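Local coordinates for protein phenol hydroxylase component phN (Pseudomonas stutzeri, PDB 3U52) that probably hydroxylates phenol with molecular oxygen at a diiron centre, as the large oxygenase subunit of a multicomponent bacterial monooxygenase, at residues I44-W50 and F246-H251; L205-F210 and L273-M279. All blocks are in the same frame, centred on the assembly; numbering follows the deposited sequence.

Contact 1. Residues I44-W50 and F246-H251; sequences ITDWSQW and FILEQH
Thr45 and Gln250 bring the loop 44-50 onto the last turn of helix 220-250, their CA atoms 5.5 Å apart, and Trp50 closes on Phe246 at the far end. Between these two points the Gln250 side chain grips the loop backbone. Its chain bends at chi2 (-76°), which turns the amide back toward the loop. There OE1 takes the Asp46 N-H at 2.8 Å, in the carbonyl plane and on a lone pair, and a weak bond from Thr45 N, while NE2 gives a weak bond to Asp46 O. Thr45 OG1 donates to Gln250 O at 2.9 Å, nearly along the C=O axis.

Phe246 supplies the apolar half. The six-membered ring of Trp50 stands edge-to-face on it, planes 75° apart, with Trp50 CE3 3.6 Å from Phe246 CG; over the opposite face, above the ring centre, lies Gln250 CG. Trp47 lies nearly parallel to Phe246 but slid aside, Trp47 CZ3 meeting Phe246 CE2 at 3.6 Å, and Ile44 CD1 closes in on Phe246 CE2 as well. Asp46 OD2 accepts from Ser48 N, an Asx turn that shapes the loop next to Trp47, and from Ser48 OG as well.

Trp47 and Trp50 also line a xenon site with Phe188 and Leu191. Ile44 reaches Phe188 on helix 187-216, while Trp50 lies against Leu239 and Val243, earlier on helix 220-250.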
loop_
_atom_site.group_PDB
_atom_site.type_symbol
_atom_site.label_atom_id
_atom_site.label_comp_id
_atom_site.label_asym_id
_atom_site.label_seq_id
_atom_site.Cartn_x
_atom_site.Cartn_y
_atom_site.Cartn_z
ATOM N N ILE A 44 19.954 -37.980 -18.467
ATOM C CA ILE A 44 19.883 -36.738 -19.183
ATOM C C ILE A 44 20.846 -36.833 -20.349
ATOM O O ILE A 44 22.029 -37.095 -20.173
ATOM C CB ILE A 44 20.182 -35.489 -18.311
ATOM C CG1 ILE A 44 19.245 -35.431 -17.087
ATOM C CG2 ILE A 44 20.017 -34.174 -19.177
ATOM C CD1 ILE A 44 17.774 -35.372 -17.412
ATOM N N THR A 45 20.305 -36.610 -21.527
ATOM C CA THR A 45 21.010 -36.672 -22.810
ATOM C C THR A 45 21.677 -35.327 -23.210
ATOM O O THR A 45 22.762 -35.324 -23.795
ATOM C CB THR A 45 20.011 -37.150 -23.861
ATOM O OG1 THR A 45 19.973 -38.593 -23.835
ATOM C CG2 THR A 45 20.337 -36.614 -25.247
ATOM N N ASP A 46 21.068 -34.203 -22.831
ATOM C CA ASP A 46 21.507 -32.886 -23.317
ATOM C C ASP A 46 20.805 -31.735 -22.578
ATOM O O ASP A 46 19.650 -31.381 -22.891
ATOM C CB ASP A 46 21.254 -32.773 -24.813
ATOM C CG ASP A 46 21.798 -31.476 -25.424
ATOM O OD1 ASP A 46 21.565 -31.271 -26.658
ATOM O OD2 ASP A 46 22.467 -30.682 -24.707
ATOM N N TRP A 47 21.531 -31.156 -21.621
ATOM C CA TRP A 47 20.990 -30.103 -20.753
ATOM C C TRP A 47 20.653 -28.850 -21.525
ATOM O O TRP A 47 19.773 -28.076 -21.112
ATOM C CB TRP A 47 21.919 -29.792 -19.588
ATOM C CG TRP A 47 21.716 -30.664 -18.361
ATOM C CD1 TRP A 47 22.556 -31.637 -17.909
ATOM C CD2 TRP A 47 20.614 -30.632 -17.438
ATOM N NE1 TRP A 47 22.054 -32.208 -16.753
ATOM C CE2 TRP A 47 20.868 -31.598 -16.445
ATOM C CE3 TRP A 47 19.435 -29.886 -17.363
ATOM C CZ2 TRP A 47 19.993 -31.830 -15.391
ATOM C CZ3 TRP A 47 18.571 -30.118 -16.310
ATOM C CH2 TRP A 47 18.845 -31.081 -15.347
ATOM N N SER A 48 21.304 -28.676 -22.676
ATOM C CA SER A 48 21.084 -27.484 -23.510
ATOM C C SER A 48 19.684 -27.476 -24.155
ATOM O O SER A 48 19.166 -26.426 -24.592
ATOM C CB SER A 48 22.170 -27.375 -24.580
ATOM O OG SER A 48 21.820 -28.202 -25.680
ATOM N N GLN A 49 19.043 -28.629 -24.181
ATOM C CA GLN A 49 17.665 -28.640 -24.625
ATOM C C GLN A 49 16.655 -28.132 -23.592
ATOM O O GLN A 49 15.460 -27.999 -23.899
ATOM C CB GLN A 49 17.311 -30.004 -25.159
ATOM C CG GLN A 49 18.129 -30.284 -26.388
ATOM C CD GLN A 49 17.987 -31.688 -26.848
ATOM O OE1 GLN A 49 17.875 -31.931 -28.054
ATOM N NE2 GLN A 49 18.001 -32.637 -25.910
ATOM N N TRP A 50 17.133 -27.833 -22.383
ATOM C CA TRP A 50 16.316 -27.107 -21.397
ATOM C C TRP A 50 15.814 -25.776 -21.979
ATOM O O TRP A 50 16.629 -24.971 -22.469
ATOM C CB TRP A 50 17.153 -26.848 -20.119
ATOM C CG TRP A 50 16.375 -26.120 -19.066
ATOM C CD1 TRP A 50 16.382 -24.783 -18.805
ATOM C CD2 TRP A 50 15.452 -26.701 -18.163
ATOM N NE1 TRP A 50 15.511 -24.488 -17.775
ATOM C CE2 TRP A 50 14.927 -25.653 -17.362
ATOM C CE3 TRP A 50 15.025 -28.019 -17.924
ATOM C CZ2 TRP A 50 13.991 -25.886 -16.323
ATOM C CZ3 TRP A 50 14.073 -28.244 -16.907
ATOM C CH2 TRP A 50 13.563 -27.173 -16.130
ATOM N N PHE A 246 10.770 -31.893 -20.254
ATOM C CA PHE A 246 12.220 -32.034 -20.365
ATOM C C PHE A 246 12.680 -33.462 -20.047
ATOM O O PHE A 246 13.396 -34.076 -20.823
ATOM C CB PHE A 246 12.954 -31.078 -19.424
ATOM C CG PHE A 246 14.430 -31.183 -19.535
ATOM C CD1 PHE A 246 15.080 -30.714 -20.662
ATOM C CD2 PHE A 246 15.168 -31.800 -18.538
ATOM C CE1 PHE A 246 16.486 -30.852 -20.773
ATOM C CE2 PHE A 246 16.550 -31.918 -18.644
ATOM C CZ PHE A 246 17.198 -31.444 -19.763
ATOM N N ILE A 247 12.238 -33.969 -18.909
ATOM C CA ILE A 247 12.625 -35.306 -18.393
ATOM C C ILE A 247 12.118 -36.438 -19.282
ATOM O O ILE A 247 12.876 -37.382 -19.579
ATOM C CB ILE A 247 12.136 -35.497 -16.951
ATOM C CG1 ILE A 247 12.878 -34.531 -16.026
ATOM C CG2 ILE A 247 12.398 -36.908 -16.466
ATOM C CD1 ILE A 247 12.409 -34.649 -14.536
ATOM N N LEU A 248 10.861 -36.311 -19.738
ATOM C CA LEU A 248 10.272 -37.326 -20.610
ATOM C C LEU A 248 10.952 -37.379 -21.981
ATOM O O LEU A 248 11.059 -38.445 -22.578
ATOM C CB LEU A 248 8.763 -37.090 -20.795
ATOM C CG LEU A 248 7.986 -37.365 -19.500
ATOM C CD1 LEU A 248 6.527 -36.849 -19.590
ATOM C CD2 LEU A 248 8.064 -38.821 -19.105
ATOM N N GLU A 249 11.423 -36.243 -22.470
ATOM C CA GLU A 249 12.035 -36.190 -23.797
ATOM C C GLU A 249 13.487 -36.594 -23.816
ATOM O O GLU A 249 14.032 -36.925 -24.863
ATOM C CB GLU A 249 11.874 -34.794 -24.367
ATOM C CG GLU A 249 10.454 -34.572 -24.840
ATOM C CD GLU A 249 10.229 -33.249 -25.487
ATOM O OE1 GLU A 249 11.235 -32.617 -25.883
ATOM O OE2 GLU A 249 9.042 -32.853 -25.602
ATOM N N GLN A 250 14.129 -36.584 -22.659
ATOM C CA GLN A 250 15.557 -36.823 -22.604
ATOM C C GLN A 250 15.970 -38.277 -22.833
ATOM O O GLN A 250 17.080 -38.524 -23.295
ATOM C CB GLN A 250 16.154 -36.274 -21.305
ATOM C CG GLN A 250 16.230 -34.790 -21.295
ATOM C CD GLN A 250 17.359 -34.265 -22.141
ATOM O OE1 GLN A 250 18.468 -34.709 -21.996
ATOM N NE2 GLN A 250 17.078 -33.331 -23.034
ATOM N N HIS A 251 15.091 -39.231 -22.555
ATOM C CA HIS A 251 15.454 -40.620 -22.723
ATOM C C HIS A 251 14.246 -41.483 -22.505
ATOM O O HIS A 251 13.515 -41.278 -21.533
ATOM C CB HIS A 251 16.533 -41.025 -21.714
ATOM C CG HIS A 251 17.365 -42.163 -22.199
ATOM N ND1 HIS A 251 16.894 -43.459 -22.224
ATOM C CD2 HIS A 251 18.605 -42.198 -22.748
ATOM C CE1 HIS A 251 17.821 -44.251 -22.739
ATOM N NE2 HIS A 251 18.865 -43.509 -23.068
#

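Contact 2. Residues L205-F210 and L273-M279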
loop_
_atom_site.group_PDB
_atom_site.type_symbol
_atom_site.label_atom_id
_atom_site.label_comp_id
_atom_site.label_asym_id
_atom_site.label_seq_id
_atom_site.Cartn_x
_atom_site.Cartn_y
_atom_site.Cartn_z
ATOM N N LEU A 205 -6.205 -26.573 -6.535
ATOM C CA LEU A 205 -6.983 -27.171 -5.435
ATOM C C LEU A 205 -6.592 -26.677 -4.052
ATOM O O LEU A 205 -7.392 -26.764 -3.115
ATOM C CB LEU A 205 -6.954 -28.699 -5.492
ATOM C CG LEU A 205 -7.607 -29.203 -6.780
ATOM C CD1 LEU A 205 -7.110 -30.552 -7.273
ATOM C CD2 LEU A 205 -9.087 -29.220 -6.578
ATOM N N LEU A 206 -5.354 -26.197 -3.920
ATOM C CA LEU A 206 -4.860 -25.612 -2.681
ATOM C C LEU A 206 -5.125 -24.105 -2.686
ATOM O O LEU A 206 -5.749 -23.580 -1.775
ATOM C CB LEU A 206 -3.356 -25.897 -2.529
ATOM C CG LEU A 206 -2.692 -25.961 -1.117
ATOM C CD1 LEU A 206 -3.527 -25.290 -0.017
ATOM C CD2 LEU A 206 -2.318 -27.410 -0.691
ATOM N N PHE A 207 -4.693 -23.435 -3.747
ATOM C CA PHE A 207 -4.711 -21.976 -3.868
ATOM C C PHE A 207 -6.106 -21.373 -3.972
ATOM O O PHE A 207 -6.441 -20.449 -3.224
ATOM C CB PHE A 207 -3.905 -21.577 -5.122
ATOM C CG PHE A 207 -3.576 -20.098 -5.224
ATOM C CD1 PHE A 207 -4.445 -19.216 -5.872
ATOM C CD2 PHE A 207 -2.371 -19.605 -4.709
ATOM C CE1 PHE A 207 -4.134 -17.854 -5.960
ATOM C CE2 PHE A 207 -2.048 -18.249 -4.791
ATOM C CZ PHE A 207 -2.924 -17.372 -5.416
ATOM N N VAL A 208 -6.891 -21.833 -4.947
ATOM C CA VAL A 208 -8.216 -21.240 -5.177
ATOM C C VAL A 208 -9.153 -21.279 -3.921
ATOM O O VAL A 208 -9.710 -20.245 -3.538
ATOM C CB VAL A 208 -8.908 -21.790 -6.449
ATOM C CG1 VAL A 208 -10.176 -21.006 -6.724
ATOM C CG2 VAL A 208 -7.955 -21.700 -7.711
ATOM N N PRO A 209 -9.329 -22.453 -3.280
ATOM C CA PRO A 209 -10.165 -22.462 -2.060
ATOM C C PRO A 209 -9.725 -21.515 -0.948
ATOM O O PRO A 209 -10.586 -20.892 -0.322
ATOM C CB PRO A 209 -10.054 -23.914 -1.565
ATOM C CG PRO A 209 -9.784 -24.710 -2.822
ATOM C CD PRO A 209 -8.855 -23.817 -3.609
ATOM N N PHE A 210 -8.419 -21.418 -0.680
ATOM C CA PHE A 210 -7.958 -20.565 0.422
ATOM C C PHE A 210 -8.123 -19.095 0.072
ATOM O O PHE A 210 -8.641 -18.321 0.896
ATOM C CB PHE A 210 -6.512 -20.858 0.877
ATOM C CG PHE A 210 -6.407 -21.951 1.936
ATOM C CD1 PHE A 210 -6.768 -21.689 3.283
ATOM C CD2 PHE A 210 -5.974 -23.255 1.589
ATOM C CE1 PHE A 210 -6.683 -22.712 4.276
ATOM C CE2 PHE A 210 -5.878 -24.284 2.560
ATOM C CZ PHE A 210 -6.242 -24.010 3.938
ATOM N N LEU A 273 -4.526 -33.106 0.148
ATOM C CA LEU A 273 -5.631 -32.167 -0.175
ATOM C C LEU A 273 -6.976 -32.464 0.496
ATOM O O LEU A 273 -7.887 -31.602 0.533
ATOM C CB LEU A 273 -5.886 -32.174 -1.682
ATOM C CG LEU A 273 -4.825 -31.497 -2.516
ATOM C CD1 LEU A 273 -5.112 -31.852 -4.002
ATOM C CD2 LEU A 273 -4.878 -29.978 -2.244
ATOM N N SER A 274 -7.129 -33.679 0.999
ATOM C CA SER A 274 -8.291 -33.990 1.816
ATOM C C SER A 274 -8.484 -32.958 2.965
ATOM O O SER A 274 -9.607 -32.621 3.287
ATOM C CB SER A 274 -8.276 -35.449 2.290
ATOM O OG SER A 274 -7.434 -35.694 3.412
ATOM N N LEU A 275 -7.401 -32.408 3.519
ATOM C CA LEU A 275 -7.482 -31.314 4.474
ATOM C C LEU A 275 -8.154 -30.035 3.946
ATOM O O LEU A 275 -8.850 -29.344 4.712
ATOM C CB LEU A 275 -6.077 -30.946 4.956
ATOM C CG LEU A 275 -5.388 -31.932 5.883
ATOM C CD1 LEU A 275 -3.960 -31.398 6.207
ATOM C CD2 LEU A 275 -6.236 -32.165 7.145
ATOM N N VAL A 276 -7.913 -29.701 2.670
ATOM C CA VAL A 276 -8.547 -28.561 1.991
ATOM C C VAL A 276 -10.032 -28.819 1.670
ATOM O O VAL A 276 -10.835 -27.895 1.770
ATOM C CB VAL A 276 -7.812 -28.137 0.684
ATOM C CG1 VAL A 276 -8.333 -26.783 0.179
ATOM C CG2 VAL A 276 -6.336 -28.012 0.912
ATOM N N SER A 277 -10.393 -30.060 1.310
ATOM C CA SER A 277 -11.786 -30.384 1.072
ATOM C C SER A 277 -12.654 -30.049 2.264
ATOM O O SER A 277 -13.734 -29.475 2.128
ATOM C CB SER A 277 -11.987 -31.859 0.668
ATOM O OG SER A 277 -11.895 -32.678 1.794
ATOM N N MET A 278 -12.173 -30.416 3.445
ATOM C CA MET A 278 -12.866 -30.131 4.706
ATOM C C MET A 278 -12.958 -28.602 5.001
ATOM O O MET A 278 -13.983 -28.090 5.463
ATOM C CB MET A 278 -12.105 -30.851 5.830
ATOM C CG MET A 278 -12.610 -30.558 7.164
ATOM S SD MET A 278 -11.572 -31.367 8.402
ATOM C CE MET A 278 -10.172 -30.185 8.408
ATOM N N MET A 279 -11.860 -27.894 4.789
ATOM C CA MET A 279 -11.811 -26.428 4.949
ATOM C C MET A 279 -12.870 -25.710 4.134
ATOM O O MET A 279 -13.651 -24.877 4.657
ATOM C CB MET A 279 -10.406 -25.956 4.522
ATOM C CG MET A 279 -10.037 -24.499 4.792
ATOM S SD MET A 279 -10.815 -23.288 3.705
ATOM C CE MET A 279 -10.127 -23.301 2.090
#
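Val276, which plugs into segment 205-210, rides on a turn clipped by the bond from Ser277 OG to Ser274 O at 2.7 Å, the donor tilted 19° from the carbonyl plane. No hydrogen bond crosses the interface, and the side chains that meet are apolar. The short axes run nearly parallel, 19° apart, and Val276 is a knob in the hole formed by Leu205, Leu206, Pro209 and Phe210. Its CG1, anti to the backbone N (chi1 -168°), points between Pro209 CB, at 3.8 Å, and the carbonyl of Leu205; CG2 faces Leu206 CD1 and Phe210 CE2. The residue four on from Leu205 is a proline with no N-H to give, and Leu205 O is buried here with no partner in the model.

One turn later Met279 bends at chi2 and chi3 and brings its methyl over the middle of the Phe210 ring. CE is 3.9 Å from the ring centroid, a CH-pi contact, and SD lies over the same face, 4.6 Å from the centroid, a Met-aromatic contact. The same methyl touches Pro209 CB. With an alanine here in place of Phe210, the methyl and sulfur of Met279 would probably lose their aromatic seat and a gap would open beside Val276 CG2. At the other end Leu273 sets CD1 against Leu205 CB and CD2 against Leu206 CD2, both at 3.9 Å.

Leu273 also lines a xenon pocket with Phe198 and Gly269. Val276 makes a knob-into-hole contact between helix 254-283 and helix 187-216, which carries the iron ligand Glu199, consistent with the mostly helical body of a diiron hydroxylase.

In the fold
Contact 2 lies in the buried core, its centre about 8 Å from the centre of the chain, whereas contact 1 sits toward the periphery, its centre about 29 Å from that point, and is only partly buried. Their centres are about 34 Å apart and they do not touch. They are joined by sequence: helices 187-216, 220-250 and 254-283 are consecutive, contact 1 using the end of the middle one and contact 2 the two that flank it. The chemistry follows the place. Where a loop meets a helix end, polar bonds to loop backbone supplement an aromatic cluster; where two helices pack inside the fold, no hydrogen bond crosses. Each nevertheless borders a xenon site, which marks apolar pockets at both places.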